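Local coordinates for protein 3-dehydroshikimate dehydratase (Pseudomonas putida, PDB 5HMQ) that converts 3-dehydroshikimate to protocatechuate with loss of water, using a divalent metal cation, in the breakdown of quinate and shikimate, at residues V305-G310 against S330-L335. Residues are numbered along the deposited sequence; the frame is centred on the assembly and turned at random.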
ATOM      1  N   VAL C 305      14.740 -20.122 -10.456  1.00 47.27           N
ATOM      2  CA  VAL C 305      15.736 -20.625  -9.516  1.00 48.16           C
ATOM      3  C   VAL C 305      17.116 -20.461 -10.138  1.00 46.95           C
ATOM      4  O   VAL C 305      17.256 -20.198 -11.334  1.00 47.16           O
ATOM      5  CB  VAL C 305      15.502 -22.112  -9.156  1.00 48.97           C
ATOM      6  CG1 VAL C 305      14.277 -22.283  -8.269  1.00 49.20           C
ATOM      7  CG2 VAL C 305      15.364 -22.944 -10.425  1.00 45.48           C
ATOM      8  N   ASP C 306      18.147 -20.624  -9.315  1.00 50.37           N
ATOM      9  CA  ASP C 306      19.501 -20.825  -9.798  1.00 53.47           C
ATOM     10  C   ASP C 306      19.833 -22.314  -9.699  1.00 55.03           C
ATOM     11  O   ASP C 306      18.986 -23.135  -9.339  1.00 57.48           O
ATOM     12  CB  ASP C 306      20.493 -19.936  -9.036  1.00 50.15           C
ATOM     13  CG  ASP C 306      20.575 -20.257  -7.549  1.00 53.14           C
ATOM     14  OD1 ASP C 306      19.985 -21.261  -7.098  1.00 54.59           O
ATOM     15  OD2 ASP C 306      21.238 -19.484  -6.821  1.00 50.19           O
ATOM     16  N   GLU C 307      21.075 -22.671 -10.028  1.00 57.93           N
ATOM     17  CA  GLU C 307      21.416 -24.088 -10.086  1.00 55.54           C
ATOM     18  C   GLU C 307      21.433 -24.717  -8.696  1.00 57.26           C
ATOM     19  O   GLU C 307      21.047 -25.878  -8.533  1.00 55.49           O
ATOM     20  CB  GLU C 307      22.766 -24.278 -10.776  1.00 54.48           C
ATOM     21  CG  GLU C 307      22.792 -25.437 -11.765  1.00 61.40           C
ATOM     22  CD  GLU C 307      22.056 -25.120 -13.058  1.00 65.07           C
ATOM     23  OE1 GLU C 307      21.263 -25.970 -13.519  1.00 66.56           O
ATOM     24  OE2 GLU C 307      22.272 -24.019 -13.605  1.00 66.10           O
ATOM     25  N   ALA C 308      21.847 -23.961  -7.679  1.00 55.40           N
ATOM     26  CA  ALA C 308      21.910 -24.503  -6.325  1.00 52.40           C
ATOM     27  C   ALA C 308      20.514 -24.727  -5.760  1.00 55.27           C
ATOM     28  O   ALA C 308      20.168 -25.841  -5.351  1.00 58.31           O
ATOM     29  CB  ALA C 308      22.720 -23.570  -5.421  1.00 49.32           C
ATOM     30  N   VAL C 309      19.695 -23.672  -5.721  1.00 54.84           N
ATOM     31  CA  VAL C 309      18.345 -23.811  -5.184  1.00 54.50           C
ATOM     32  C   VAL C 309      17.480 -24.656  -6.109  1.00 54.16           C
ATOM     33  O   VAL C 309      16.596 -25.387  -5.646  1.00 53.60           O
ATOM     34  CB  VAL C 309      17.719 -22.424  -4.935  1.00 54.18           C
ATOM     35  CG1 VAL C 309      16.423 -22.557  -4.151  1.00 56.69           C
ATOM     36  CG2 VAL C 309      18.696 -21.522  -4.198  1.00 56.56           C
ATOM     37  N   GLY C 310      17.725 -24.592  -7.421  1.00 52.38           N
ATOM     38  CA  GLY C 310      16.938 -25.389  -8.347  1.00 53.09           C
ATOM     39  C   GLY C 310      17.147 -26.877  -8.152  1.00 54.55           C
ATOM     40  O   GLY C 310      16.203 -27.665  -8.253  1.00 55.15           O
ATOM     41  N   SER C 330      18.941 -26.744 -24.879  1.00 64.68           N
ATOM     42  CA  SER C 330      19.982 -25.725 -24.967  1.00 65.74           C
ATOM     43  C   SER C 330      20.104 -24.894 -23.694  1.00 66.66           C
ATOM     44  O   SER C 330      21.168 -24.334 -23.418  1.00 70.17           O
ATOM     45  CB  SER C 330      19.720 -24.806 -26.163  1.00 63.58           C
ATOM     46  OG  SER C 330      18.382 -24.341 -26.163  1.00 61.72           O
ATOM     47  N   LYS C 331      19.033 -24.809 -22.914  1.00 63.51           N
ATOM     48  CA  LYS C 331      19.006 -23.978 -21.720  1.00 63.06           C
ATOM     49  C   LYS C 331      19.106 -24.825 -20.454  1.00 64.19           C
ATOM     50  O   LYS C 331      18.918 -26.044 -20.472  1.00 63.67           O
ATOM     51  CB  LYS C 331      17.733 -23.129 -21.683  1.00 63.75           C
ATOM     52  CG  LYS C 331      17.537 -22.264 -22.915  1.00 63.30           C
ATOM     53  CD  LYS C 331      16.171 -21.606 -22.913  1.00 60.27           C
ATOM     54  CE  LYS C 331      16.036 -20.621 -24.061  1.00 60.55           C
ATOM     55  NZ  LYS C 331      14.681 -20.007 -24.100  1.00 64.64           N
ATOM     56  N   GLU C 332      19.413 -24.151 -19.343  1.00 59.56           N
ATOM     57  CA  GLU C 332      19.486 -24.794 -18.031  1.00 59.42           C
ATOM     58  C   GLU C 332      18.079 -24.865 -17.433  1.00 57.96           C
ATOM     59  O   GLU C 332      17.733 -24.193 -16.459  1.00 57.61           O
ATOM     60  CB  GLU C 332      20.456 -24.049 -17.125  1.00 59.10           C
ATOM     61  CG  GLU C 332      21.905 -24.193 -17.557  1.00 59.66           C
ATOM     62  CD  GLU C 332      22.360 -25.641 -17.555  1.00 61.43           C
ATOM     63  OE1 GLU C 332      22.338 -26.271 -16.476  1.00 61.86           O
ATOM     64  OE2 GLU C 332      22.726 -26.153 -18.636  1.00 62.51           O
ATOM     65  N   VAL C 333      17.267 -25.729 -18.035  1.00 56.96           N
ATOM     66  CA  VAL C 333      15.851 -25.862 -17.712  1.00 58.77           C
ATOM     67  C   VAL C 333      15.542 -27.335 -17.502  1.00 57.80           C
ATOM     68  O   VAL C 333      15.789 -28.156 -18.391  1.00 58.50           O
ATOM     69  CB  VAL C 333      14.958 -25.278 -18.819  1.00 59.55           C
ATOM     70  CG1 VAL C 333      13.515 -25.676 -18.606  1.00 58.08           C
ATOM     71  CG2 VAL C 333      15.082 -23.760 -18.857  1.00 58.02           C
ATOM     72  N   GLN C 334      15.000 -27.669 -16.335  1.00 55.20           N
ATOM     73  CA  GLN C 334      14.652 -29.037 -15.991  1.00 53.83           C
ATOM     74  C   GLN C 334      13.141 -29.198 -15.928  1.00 55.02           C
ATOM     75  O   GLN C 334      12.432 -28.328 -15.412  1.00 54.80           O
ATOM     76  CB  GLN C 334      15.271 -29.442 -14.653  1.00 51.46           C
ATOM     77  CG  GLN C 334      16.769 -29.672 -14.712  1.00 54.53           C
ATOM     78  CD  GLN C 334      17.126 -30.936 -15.471  1.00 57.73           C
ATOM     79  OE1 GLN C 334      16.287 -31.812 -15.672  1.00 60.99           O
ATOM     80  NE2 GLN C 334      18.384 -31.040 -15.887  1.00 56.26           N
ATOM     81  N   LEU C 335      12.660 -30.312 -16.464  1.00 54.88           N
ATOM     82  CA  LEU C 335      11.246 -30.652 -16.447  1.00 53.20           C
ATOM     83  C   LEU C 335      11.031 -31.839 -15.519  1.00 56.33           C
ATOM     84  O   LEU C 335      11.725 -32.856 -15.636  1.00 57.81           O
ATOM     85  CB  LEU C 335      10.746 -30.977 -17.855  1.00 50.78           C
ATOM     86  CG  LEU C 335       9.306 -31.478 -17.964  1.00 53.73           C
ATOM     87  CD1 LEU C 335       8.338 -30.406 -17.490  1.00 55.18           C
ATOM     88  CD2 LEU C 335       8.985 -31.894 -19.388  1.00 51.70           C
TER
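The backbones are nearest in CA terms at Glu307, at the start of helix 307-319, and Glu332, just before strand 333-338; their CA atoms are 8.2 Å apart, and long side chains span the gap. Both lie in the first VOC domain of the C-terminal dioxygenase-like half, in the βαβββ unit formed by strand 295-304, helix 307-319 and strands 323-328, 333-338 and 341-346; strand 341-346 lies between 295-304 and 333-338 in the sheet. Backbone hydrogen bonds between Val305 and Asn346, and between Glu332 and Ala347 just past the middle strand, tie both segments to it.

The contact is a meeting of two carboxylates at the surface, with OE1 of Glu307 3.2 Å from OE1 of Glu332. Both atoms are acceptors, so the approach is one of like charges rather than a bond. The side chains cross at about a right angle, with carboxylate planes 61° apart. Glu307 bends at chi2 (75°), turning its acid group across to Glu332; Glu307 OE2 also lies 4.0 Å from Glu332 CB. Glu332 is bent at chi2 as well, and its OE2 forms a salt bridge with Lys327, which should offset part of the repulsion; the crowding could still raise the proton affinity of Glu307.

Each backbone is locally shaped. Glu332 centres an inverse gamma turn, closed by a weak bond from Val333 N to Lys331 O (3.0 Å), while Glu332 N is hydrogen-bonded to the side-chain OE1 of Glu348. Asp306 is the helix N-cap: Val309 N donates to Asp306 OD1 at 2.8 Å, with an N-H...O angle of 157°.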